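Local atomic coordinates of Ral guanine nucleotide dissociation stimulator-like 2 (Mus musculus, PDB entry 4JGW), a protein that probably acts as a guanine nucleotide exchange factor for small G proteins and associates in vitro with GTP-bound Rap1A and H-Ras. Residues D72-F75 with T76-L80; A81-R84 with A85-T89; S120-S123 with T124-A127; F394-D397 with L398-D402; I414-D417 with K418-E422. One frame throughout, in Å; residues are numbered along the deposited sequence.

Contact 1: D72-F75 with T76-L80; sequences DMMF and TPALL
F75 and L79, one helical turn apart, lie side by side with their side chains pointing the same way, and the far rim of the phenyl ring touches one leucine methyl: F75 CZ stands 3.6 Å from L79 CD1, with CE2 almost as close. The ring is brought alongside by its first torsion, which sets CG opposite the backbone N (chi1 -178°). A second, looser pair is M74 with A78, where the methionine CG passes 4.1 Å from the alanine CB. Beneath these side chains run the opening bonds of helix 75-82, part of the RasGEF N-terminal motif. A78 N reaches M74 O at 3.0 Å, nearly in line with the carbonyl, and L79 N meets F75 O at 2.9 Å. P77 brings no N-H to this first turn; its CD instead rests against M74 O at 3.3 Å. Just before the turn, a water donates to D72 O (2.7 Å) and accepts from T76 N (3.0 Å), bridging the loop to the helix start. Further out, D72 is anchored through its carboxylate by a salt bridge to R420 and by hydrogen bonds to H62 and the backbone N of L51, while the F75 ring meets H62 edge-to-face. With both carboxylate oxygens engaged, the buried D72 is probably kept ionised, and the water gives an early helix N-H a partner.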
# COMPACT_ATOMS: atom_id res chain seq x y z
N ASP A 72 12.17 -21.93 -0.17
CA ASP A 72 11.02 -21.18 -0.68
C ASP A 72 10.92 -19.87 0.11
O ASP A 72 10.03 -19.70 0.96
CB ASP A 72 9.74 -22.03 -0.51
CG ASP A 72 8.52 -21.44 -1.23
OD1 ASP A 72 8.62 -20.37 -1.87
OD2 ASP A 72 7.45 -22.07 -1.14
N MET A 73 11.85 -18.96 -0.15
CA MET A 73 12.00 -17.76 0.69
C MET A 73 10.85 -16.74 0.63
O MET A 73 10.64 -16.01 1.59
CB MET A 73 13.37 -17.08 0.53
CG MET A 73 14.14 -17.42 -0.73
SD MET A 73 15.84 -16.80 -0.69
CE MET A 73 16.75 -18.23 -0.11
N MET A 74 10.11 -16.72 -0.48
CA MET A 74 8.97 -15.81 -0.58
C MET A 74 7.72 -16.31 0.16
O MET A 74 6.86 -15.52 0.53
CB MET A 74 8.62 -15.50 -2.05
CG MET A 74 7.64 -14.33 -2.20
SD MET A 74 7.10 -13.95 -3.88
CE MET A 74 8.61 -13.28 -4.58
N PHE A 75 7.65 -17.62 0.40
CA PHE A 75 6.42 -18.24 0.91
C PHE A 75 5.90 -17.65 2.22
O PHE A 75 4.74 -17.24 2.29
CB PHE A 75 6.57 -19.76 1.06
CG PHE A 75 5.32 -20.43 1.53
CD1 PHE A 75 4.30 -20.74 0.64
CD2 PHE A 75 5.14 -20.72 2.88
CE1 PHE A 75 3.13 -21.34 1.07
CE2 PHE A 75 3.97 -21.33 3.33
CZ PHE A 75 2.97 -21.64 2.42
N THR A 76 6.75 -17.63 3.24
CA THR A 76 6.37 -17.18 4.58
C THR A 76 5.87 -15.72 4.61
O THR A 76 4.77 -15.47 5.09
CB THR A 76 7.52 -17.41 5.60
OG1 THR A 76 7.91 -18.79 5.57
CG2 THR A 76 7.08 -17.04 7.02
N PRO A 77 6.66 -14.76 4.09
CA PRO A 77 6.17 -13.38 4.11
C PRO A 77 4.95 -13.15 3.22
O PRO A 77 4.08 -12.36 3.57
CB PRO A 77 7.38 -12.57 3.62
CG PRO A 77 8.20 -13.54 2.84
CD PRO A 77 8.04 -14.84 3.55
N ALA A 78 4.90 -13.84 2.07
CA ALA A 78 3.76 -13.74 1.16
C ALA A 78 2.47 -14.25 1.79
O ALA A 78 1.43 -13.59 1.68
CB ALA A 78 4.05 -14.47 -0.15
N LEU A 79 2.53 -15.41 2.44
CA LEU A 79 1.35 -15.99 3.09
C LEU A 79 0.87 -15.08 4.22
O LEU A 79 -0.32 -14.78 4.31
CB LEU A 79 1.65 -17.40 3.64
CG LEU A 79 0.55 -18.49 3.68
CD1 LEU A 79 0.95 -19.60 4.63
CD2 LEU A 79 -0.85 -17.99 4.03
N LEU A 80 1.81 -14.65 5.06
CA LEU A 80 1.49 -13.79 6.21
C LEU A 80 0.90 -12.45 5.78
O LEU A 80 0.05 -11.90 6.48
CB LEU A 80 2.72 -13.58 7.10
CG LEU A 80 3.27 -14.78 7.88
CD1 LEU A 80 4.51 -14.39 8.68
CD2 LEU A 80 2.22 -15.42 8.80
O HOH W 1 9.48 -18.81 3.41

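Contact 2: A81-R84 with A85-T89; sequences ATHR and AFTST
T82 and H83 pass their carbonyls to the residues that follow, in the link that leads from helix 75-82 on toward helix 89-101. A85 N bonds to T82 O at 3.0 Å, approaching from above the carbonyl plane. H83 O is gripped twice: T87 N comes in almost straight on at 2.8 Å, and F86 N, well out of the carbonyl plane, at 3.2 Å. That same oxygen lies over the centre of one face of the F86 ring, and H83 CA makes an off-centre CH-pi contact with it, 4.1 Å from the centroid. The phenyl group folds back over the turn because its CG sits between the backbone N and the carbonyl carbon (chi1 56°). All this forms the connection between two helices of the RasGEF N-terminal motif, with S88 at the N-cap position of the second. At the far end of the link, T89 OG1 collects two side chains of the first segment. H83 NE2 meets it at 2.8 Å, with either group able to be the donor, and R84 NE gives it a straight bond of 3.0 Å lying in the guanidinium plane; R84 NH2 adds a weak one. R84 CG rests over one face of the imidazole, offset toward its rim. The other nitrogen of this buried ring, H83 ND1, bonds to L80 O.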
# COMPACT_ATOMS: atom_id res chain seq x y z
N ALA A 81 1.36 -11.93 4.65
CA ALA A 81 0.90 -10.63 4.15
C ALA A 81 -0.44 -10.69 3.42
O ALA A 81 -1.22 -9.75 3.49
CB ALA A 81 1.96 -10.00 3.25
N THR A 82 -0.71 -11.81 2.73
CA THR A 82 -1.89 -11.93 1.88
C THR A 82 -3.03 -12.78 2.45
O THR A 82 -4.10 -12.86 1.84
CB THR A 82 -1.53 -12.47 0.47
OG1 THR A 82 -1.01 -13.80 0.58
CG2 THR A 82 -0.51 -11.58 -0.23
N HIS A 83 -2.81 -13.41 3.61
CA HIS A 83 -3.75 -14.41 4.13
C HIS A 83 -5.20 -13.93 4.32
O HIS A 83 -6.14 -14.71 4.15
CB HIS A 83 -3.22 -15.08 5.41
CG HIS A 83 -3.37 -14.24 6.64
ND1 HIS A 83 -2.48 -13.23 6.97
CD2 HIS A 83 -4.29 -14.27 7.64
CE1 HIS A 83 -2.85 -12.68 8.11
NE2 HIS A 83 -3.94 -13.29 8.54
N ARG A 84 -5.37 -12.65 4.64
CA ARG A 84 -6.69 -12.09 4.89
C ARG A 84 -7.54 -11.99 3.62
O ARG A 84 -8.74 -11.69 3.70
CB ARG A 84 -6.59 -10.73 5.58
CG ARG A 84 -6.11 -10.81 7.01
CD ARG A 84 -6.40 -9.53 7.77
NE ARG A 84 -6.40 -9.77 9.21
CZ ARG A 84 -6.97 -8.98 10.11
NH1 ARG A 84 -7.62 -7.88 9.73
NH2 ARG A 84 -6.91 -9.30 11.40
N ALA A 85 -6.93 -12.24 2.47
CA ALA A 85 -7.64 -12.23 1.19
C ALA A 85 -8.40 -13.53 0.94
O ALA A 85 -9.39 -13.53 0.20
CB ALA A 85 -6.68 -11.94 0.05
N PHE A 86 -7.94 -14.63 1.54
CA PHE A 86 -8.55 -15.95 1.31
C PHE A 86 -8.92 -16.72 2.58
O PHE A 86 -9.71 -17.66 2.53
CB PHE A 86 -7.67 -16.81 0.39
CG PHE A 86 -6.25 -17.00 0.87
CD1 PHE A 86 -5.91 -18.07 1.69
CD2 PHE A 86 -5.25 -16.10 0.50
CE1 PHE A 86 -4.60 -18.25 2.13
CE2 PHE A 86 -3.94 -16.27 0.94
CZ PHE A 86 -3.61 -17.34 1.76
N THR A 87 -8.33 -16.32 3.71
CA THR A 87 -8.69 -16.89 5.01
C THR A 87 -8.81 -15.77 6.04
O THR A 87 -9.03 -14.61 5.67
CB THR A 87 -7.69 -18.03 5.45
OG1 THR A 87 -8.14 -18.62 6.68
CG2 THR A 87 -6.26 -17.51 5.63
N SER A 88 -8.69 -16.09 7.33
CA SER A 88 -8.67 -15.06 8.36
C SER A 88 -7.55 -15.31 9.37
O SER A 88 -7.03 -16.42 9.46
CB SER A 88 -10.02 -14.95 9.07
OG SER A 88 -10.24 -16.03 9.95
N THR A 89 -7.18 -14.26 10.10
CA THR A 89 -6.13 -14.32 11.12
C THR A 89 -6.41 -15.36 12.22
O THR A 89 -5.52 -16.14 12.55
CB THR A 89 -5.84 -12.92 11.71
OG1 THR A 89 -5.28 -12.08 10.69
CG2 THR A 89 -4.86 -13.00 12.88

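Contact 3: S120-S123 with T124-A127; sequences SVLS and TWLA
W125 meets the preceding turn of helix 108-128 first through its CB, which lies 3.3 Å from V121 O and only slightly farther from L122 O. From there the side chain swings away from the backbone N (chi1 -172°), carrying the indole past L122 and outward from the helix. The six-membered part of the ring then comes obliquely against the leucine: CE3 is 3.8 Å from L122 CD2, and CZ3 follows at 4.1 Å. Farther along, the indole meets H83 edge-to-face and F133 with the planes at about 60°. At the polar rim, W125 NE1 hydrogen-bonds to D132, which satisfies the N-H of this buried ring. Underneath, the backbone is regularly alpha-helical, with W125 N to V121 O at 2.8 Å and L126 N to L122 O at 2.9 Å. The more exposed face of the turn is occupied by S123 and T124. T124 N bonds to S120 O at 3.1 Å, and S123 OG lies within reach of the carbonyls of both I119 and S120, one proton serving one or the other. The turn is thus amphipathic, apolar on one side and hydroxyl-rich on the other. Within the RasGEF N-terminal motif its apolar side packs on L80 of helix 75-82 and on L92 and F93 of helix 89-101, while L122 and L126 lean on helix 164-172.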
# COMPACT_ATOMS: atom_id res chain seq x y z
N SER A 120 9.18 -18.67 15.50
CA SER A 120 9.82 -17.77 14.54
C SER A 120 8.82 -17.14 13.56
O SER A 120 8.89 -15.94 13.29
CB SER A 120 10.93 -18.50 13.77
OG SER A 120 11.47 -17.69 12.74
N VAL A 121 7.90 -17.95 13.05
CA VAL A 121 6.86 -17.48 12.13
C VAL A 121 5.89 -16.50 12.81
O VAL A 121 5.56 -15.46 12.25
CB VAL A 121 6.09 -18.66 11.48
CG1 VAL A 121 4.75 -18.21 10.91
CG2 VAL A 121 6.94 -19.32 10.40
N LEU A 122 5.46 -16.85 14.03
CA LEU A 122 4.53 -16.01 14.79
C LEU A 122 5.17 -14.69 15.22
O LEU A 122 4.48 -13.66 15.27
CB LEU A 122 3.96 -16.76 15.99
CG LEU A 122 2.97 -17.90 15.70
CD1 LEU A 122 2.86 -18.85 16.88
CD2 LEU A 122 1.59 -17.38 15.29
N SER A 123 6.46 -14.71 15.53
CA SER A 123 7.19 -13.49 15.86
C SER A 123 7.31 -12.57 14.65
O SER A 123 7.07 -11.36 14.75
CB SER A 123 8.57 -13.80 16.46
OG SER A 123 9.37 -14.57 15.57
N THR A 124 7.66 -13.14 13.49
CA THR A 124 7.71 -12.40 12.23
C THR A 124 6.33 -11.81 11.88
O THR A 124 6.23 -10.64 11.53
CB THR A 124 8.25 -13.27 11.07
OG1 THR A 124 9.58 -13.71 11.38
CG2 THR A 124 8.29 -12.48 9.77
N TRP A 125 5.29 -12.64 12.01
CA TRP A 125 3.90 -12.23 11.77
C TRP A 125 3.50 -11.04 12.64
O TRP A 125 2.94 -10.06 12.15
CB TRP A 125 2.96 -13.42 11.99
CG TRP A 125 1.51 -13.22 11.59
CD1 TRP A 125 0.96 -12.12 10.98
CD2 TRP A 125 0.45 -14.17 11.74
NE1 TRP A 125 -0.38 -12.32 10.77
CE2 TRP A 125 -0.72 -13.57 11.23
CE3 TRP A 125 0.37 -15.46 12.28
CZ2 TRP A 125 -1.96 -14.22 11.23
CZ3 TRP A 125 -0.86 -16.11 12.28
CH2 TRP A 125 -2.01 -15.49 11.76
N LEU A 126 3.79 -11.15 13.94
CA LEU A 126 3.45 -10.11 14.90
C LEU A 126 4.24 -8.82 14.66
O LEU A 126 3.69 -7.72 14.74
CB LEU A 126 3.66 -10.61 16.33
CG LEU A 126 3.39 -9.68 17.52
CD1 LEU A 126 1.93 -9.21 17.54
CD2 LEU A 126 3.74 -10.39 18.81
N ALA A 127 5.53 -8.97 14.35
CA ALA A 127 6.39 -7.83 14.06
C ALA A 127 5.99 -7.13 12.75
O ALA A 127 5.94 -5.90 12.70
CB ALA A 127 7.85 -8.27 14.01

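Contact 4: F394-D397 with L398-D402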
# COMPACT_ATOMS: atom_id res chain seq x y z
N PHE A 394 -1.22 1.57 -7.65
CA PHE A 394 -1.04 0.29 -6.97
C PHE A 394 -2.38 -0.41 -6.74
O PHE A 394 -2.48 -1.63 -6.82
CB PHE A 394 -0.30 0.48 -5.64
CG PHE A 394 1.14 0.85 -5.80
CD1 PHE A 394 1.53 2.18 -5.91
CD2 PHE A 394 2.13 -0.14 -5.86
CE1 PHE A 394 2.86 2.53 -6.06
CE2 PHE A 394 3.47 0.20 -6.02
CZ PHE A 394 3.83 1.53 -6.12
N LEU A 395 -3.42 0.38 -6.45
CA LEU A 395 -4.77 -0.15 -6.28
C LEU A 395 -5.30 -0.73 -7.59
O LEU A 395 -5.98 -1.76 -7.58
CB LEU A 395 -5.71 0.92 -5.73
CG LEU A 395 -5.40 1.51 -4.35
CD1 LEU A 395 -6.31 2.69 -4.05
CD2 LEU A 395 -5.49 0.47 -3.24
N LYS A 396 -4.96 -0.08 -8.70
CA LYS A 396 -5.38 -0.53 -10.03
C LYS A 396 -4.67 -1.82 -10.44
O LYS A 396 -5.32 -2.76 -10.91
CB LYS A 396 -5.14 0.56 -11.08
CG LYS A 396 -6.15 0.54 -12.21
CD LYS A 396 -5.50 0.72 -13.57
CE LYS A 396 -6.53 0.53 -14.69
NZ LYS A 396 -5.91 0.13 -15.98
N ASP A 397 -3.35 -1.86 -10.27
CA ASP A 397 -2.56 -3.06 -10.58
C ASP A 397 -3.05 -4.28 -9.80
O ASP A 397 -3.12 -5.39 -10.33
CB ASP A 397 -1.07 -2.83 -10.31
CG ASP A 397 -0.45 -1.83 -11.27
OD1 ASP A 397 -0.94 -1.70 -12.42
OD2 ASP A 397 0.53 -1.16 -10.88
N LEU A 398 -3.40 -4.06 -8.53
CA LEU A 398 -3.91 -5.12 -7.66
C LEU A 398 -5.32 -5.56 -8.02
O LEU A 398 -5.70 -6.71 -7.77
CB LEU A 398 -3.80 -4.72 -6.19
CG LEU A 398 -2.38 -4.82 -5.61
CD1 LEU A 398 -2.23 -3.98 -4.35
CD2 LEU A 398 -1.98 -6.27 -5.34
N VAL A 399 -6.10 -4.66 -8.61
CA VAL A 399 -7.42 -5.01 -9.14
C VAL A 399 -7.27 -5.81 -10.44
O VAL A 399 -7.97 -6.81 -10.63
CB VAL A 399 -8.34 -3.76 -9.32
CG1 VAL A 399 -9.56 -4.09 -10.19
CG2 VAL A 399 -8.81 -3.24 -7.97
N MET A 400 -6.36 -5.38 -11.32
CA MET A 400 -6.04 -6.12 -12.55
C MET A 400 -5.63 -7.56 -12.23
O MET A 400 -6.13 -8.50 -12.84
CB MET A 400 -4.89 -5.47 -13.34
CG MET A 400 -5.16 -4.12 -14.00
SD MET A 400 -6.80 -3.89 -14.72
CE MET A 400 -7.49 -2.83 -13.45
N LEU A 401 -4.71 -7.70 -11.28
CA LEU A 401 -4.15 -8.99 -10.90
C LEU A 401 -5.21 -9.92 -10.29
O LEU A 401 -5.24 -11.11 -10.59
CB LEU A 401 -2.99 -8.80 -9.92
CG LEU A 401 -2.16 -9.99 -9.45
CD1 LEU A 401 -1.46 -10.70 -10.61
CD2 LEU A 401 -1.15 -9.52 -8.42
N ASP A 402 -6.08 -9.35 -9.46
CA ASP A 402 -7.17 -10.09 -8.84
C ASP A 402 -8.17 -10.62 -9.88
O ASP A 402 -8.65 -11.74 -9.77
CB ASP A 402 -7.89 -9.24 -7.79
CG ASP A 402 -9.01 -9.99 -7.09
OD1 ASP A 402 -8.77 -11.12 -6.61
OD2 ASP A 402 -10.13 -9.44 -7.00
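Apolar contact between side chains is confined here to one pair, K396 and M400, a turn apart on helix 392-404. The methionine methyl lies across the aliphatic part of the lysine: M400 CE is 3.7 Å from K396 CE and 3.8 Å from K396 CG. Two bends in the thioether chain, at chi2 (-38°) and chi3, fold its tip back toward the preceding turn, and the same methyl also comes within 3.3 Å of K396 O. The lysine, bent at chi2, crosses it obliquely.

Carbon against backbone oxygen is the second kind of contact. L398 lays CB, CG and CD1 along F394 O, with CD1 at 3.4 Å, and V399 CG2 reaches L395 O at 3.2 Å. Here the branches of the later residues run beside the carbonyls of the earlier turn.

The third kind is the backbone ladder itself, four successive bonds between residues four apart. M400 N to K396 O is short and nearly linear at 2.8 Å, whereas V399 N to L395 O is longer, at 3.1 Å, and more bent.

In the Ras-GEF domain this helix, with helix 416-436, corresponds to the helical hairpin known from Sos. F394 packs on L429 and L432 of that partner, and L398 on C226 and L227, while K396, D397, V399 and M400 lie on the exposed side. Chemically, then, the lysine lends its methylene chain to one apolar contact on the exposed side, and the turn probably owes most of its order to the backbone bonds.

Contact 5: I414-D417 with K418-E422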
# COMPACT_ATOMS: atom_id res chain seq x y z
N ILE A 414 -5.69 -23.64 -3.11
CA ILE A 414 -5.43 -22.21 -3.18
C ILE A 414 -4.29 -21.95 -4.17
O ILE A 414 -3.21 -22.52 -4.05
CB ILE A 414 -5.09 -21.63 -1.78
CG1 ILE A 414 -6.34 -21.66 -0.89
CG2 ILE A 414 -4.53 -20.21 -1.88
CD1 ILE A 414 -6.05 -21.66 0.60
N ASN A 415 -4.57 -21.13 -5.18
CA ASN A 415 -3.57 -20.75 -6.18
C ASN A 415 -2.57 -19.76 -5.57
O ASN A 415 -2.78 -18.55 -5.62
CB ASN A 415 -4.25 -20.17 -7.43
CG ASN A 415 -3.25 -19.66 -8.46
OD1 ASN A 415 -2.12 -20.13 -8.54
ND2 ASN A 415 -3.68 -18.69 -9.26
N PHE A 416 -1.48 -20.29 -5.02
CA PHE A 416 -0.52 -19.46 -4.30
C PHE A 416 0.31 -18.55 -5.21
O PHE A 416 0.81 -17.52 -4.76
CB PHE A 416 0.38 -20.29 -3.38
CG PHE A 416 0.96 -19.49 -2.24
CD1 PHE A 416 0.21 -19.26 -1.08
CD2 PHE A 416 2.25 -18.97 -2.32
CE1 PHE A 416 0.74 -18.53 -0.02
CE2 PHE A 416 2.78 -18.23 -1.27
CZ PHE A 416 2.03 -18.01 -0.12
N ASP A 417 0.44 -18.94 -6.48
CA ASP A 417 1.09 -18.09 -7.49
C ASP A 417 0.51 -16.68 -7.47
O ASP A 417 1.26 -15.70 -7.51
CB ASP A 417 0.94 -18.69 -8.89
CG ASP A 417 1.85 -19.88 -9.13
OD1 ASP A 417 2.66 -20.22 -8.23
OD2 ASP A 417 1.76 -20.49 -10.21
N LYS A 418 -0.81 -16.59 -7.39
CA LYS A 418 -1.52 -15.31 -7.27
C LYS A 418 -0.99 -14.49 -6.09
O LYS A 418 -0.77 -13.29 -6.21
CB LYS A 418 -3.03 -15.55 -7.13
CG LYS A 418 -3.85 -14.27 -6.98
CD LYS A 418 -5.35 -14.54 -7.07
CE LYS A 418 -6.13 -13.23 -7.02
NZ LYS A 418 -7.55 -13.40 -7.44
N ARG A 419 -0.79 -15.17 -4.96
CA ARG A 419 -0.36 -14.51 -3.72
C ARG A 419 1.09 -14.02 -3.78
O ARG A 419 1.43 -13.02 -3.14
CB ARG A 419 -0.57 -15.43 -2.52
CG ARG A 419 -1.99 -16.00 -2.38
CD ARG A 419 -3.04 -14.90 -2.38
NE ARG A 419 -4.38 -15.42 -2.65
CZ ARG A 419 -5.44 -14.66 -2.93
NH1 ARG A 419 -5.34 -13.34 -2.98
NH2 ARG A 419 -6.62 -15.23 -3.15
N ARG A 420 1.92 -14.72 -4.54
CA ARG A 420 3.31 -14.31 -4.76
C ARG A 420 3.37 -13.03 -5.58
O ARG A 420 4.15 -12.13 -5.27
CB ARG A 420 4.10 -15.42 -5.48
CG ARG A 420 4.45 -16.59 -4.60
CD ARG A 420 5.28 -17.63 -5.35
NE ARG A 420 5.25 -18.90 -4.65
CZ ARG A 420 6.12 -19.28 -3.72
NH1 ARG A 420 7.14 -18.48 -3.39
NH2 ARG A 420 5.98 -20.45 -3.13
N LYS A 421 2.54 -12.98 -6.62
CA LYS A 421 2.44 -11.81 -7.50
C LYS A 421 1.88 -10.62 -6.74
O LYS A 421 2.26 -9.47 -6.99
CB LYS A 421 1.57 -12.13 -8.71
CG LYS A 421 2.12 -13.23 -9.62
CD LYS A 421 1.19 -13.49 -10.79
CE LYS A 421 1.60 -14.75 -11.55
NZ LYS A 421 0.85 -14.89 -12.82
N GLU A 422 0.98 -10.89 -5.80
CA GLU A 422 0.44 -9.87 -4.91
C GLU A 422 1.52 -9.35 -3.96
O GLU A 422 1.68 -8.13 -3.81
CB GLU A 422 -0.77 -10.39 -4.15
CG GLU A 422 -2.05 -10.40 -4.99
CD GLU A 422 -3.24 -11.01 -4.28
OE1 GLU A 422 -3.05 -11.84 -3.37
OE2 GLU A 422 -4.38 -10.66 -4.65
O HOH W 2 3.02 -20.25 -5.47
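The F416 ring is packed from two directions by the arginines that follow it. R419 CB stands over the centre of one face, a CH-pi contact with 4.1 Å to the centroid and only 9° off the ring normal. R420 comes to the edge instead, its NE in the plane of the ring and 3.8 Å from F416 CD2, with the guanidinium turned steeply against the phenyl plane (74°). The ring reaches forward over the turn because its CG is set opposite the backbone N (chi1 -156°). Backbone bonds tighten this side: F416 O takes R420 N at 3.0 Å, nearly head-on, and R419 N weakly. R419 then bends at chi2 and ties NH1 to E422 OE1 in a salt bridge of 2.8 Å, on the syn side of the carboxylate.

The D417 side is looser. Its carboxylate does not touch R420; a water accepts from R420 NE (2.7 Å) and lies 2.8 Å from D417 OD1, one of several acceptors within its reach. K421 is exposed, and its extended chain merely passes D417 O, with CG at 3.4 Å.

The chain passes here from strand 414-415, paired with strand 46-54, into helix 416-436, which corresponds to one arm of the Ras-GEF helical hairpin. F416 faces A78 and L79 of helix 75-82, R420 reaches the carbonyl of L51, and K418 extends to D402 of helix 392-404 and to D407.

Contacts 1, 2 and 3 belong to the N-terminal Ras-GEF region, contacts 4 and 5 to the Ras-GEF region, and contact 5 is where the two regions meet. It touches contact 1 through D72 OD1 with R420 NH1 (2.8 Å) and F75 against F416, and contact 2 through F86 CD2 on R419 NE (3.3 Å). The N-terminal region thus packs against what is probably the helical hairpin, as in Sos, where that hairpin acts on the nucleotide site of Ras. D402 OD1 of contact 4 pairs with K418 NZ (2.7 Å). W125 of contact 3 touches L80 of contact 1 and T89 of contact 2. Contacts 3 and 4 lie farthest apart, their centres about 27 Å from each other.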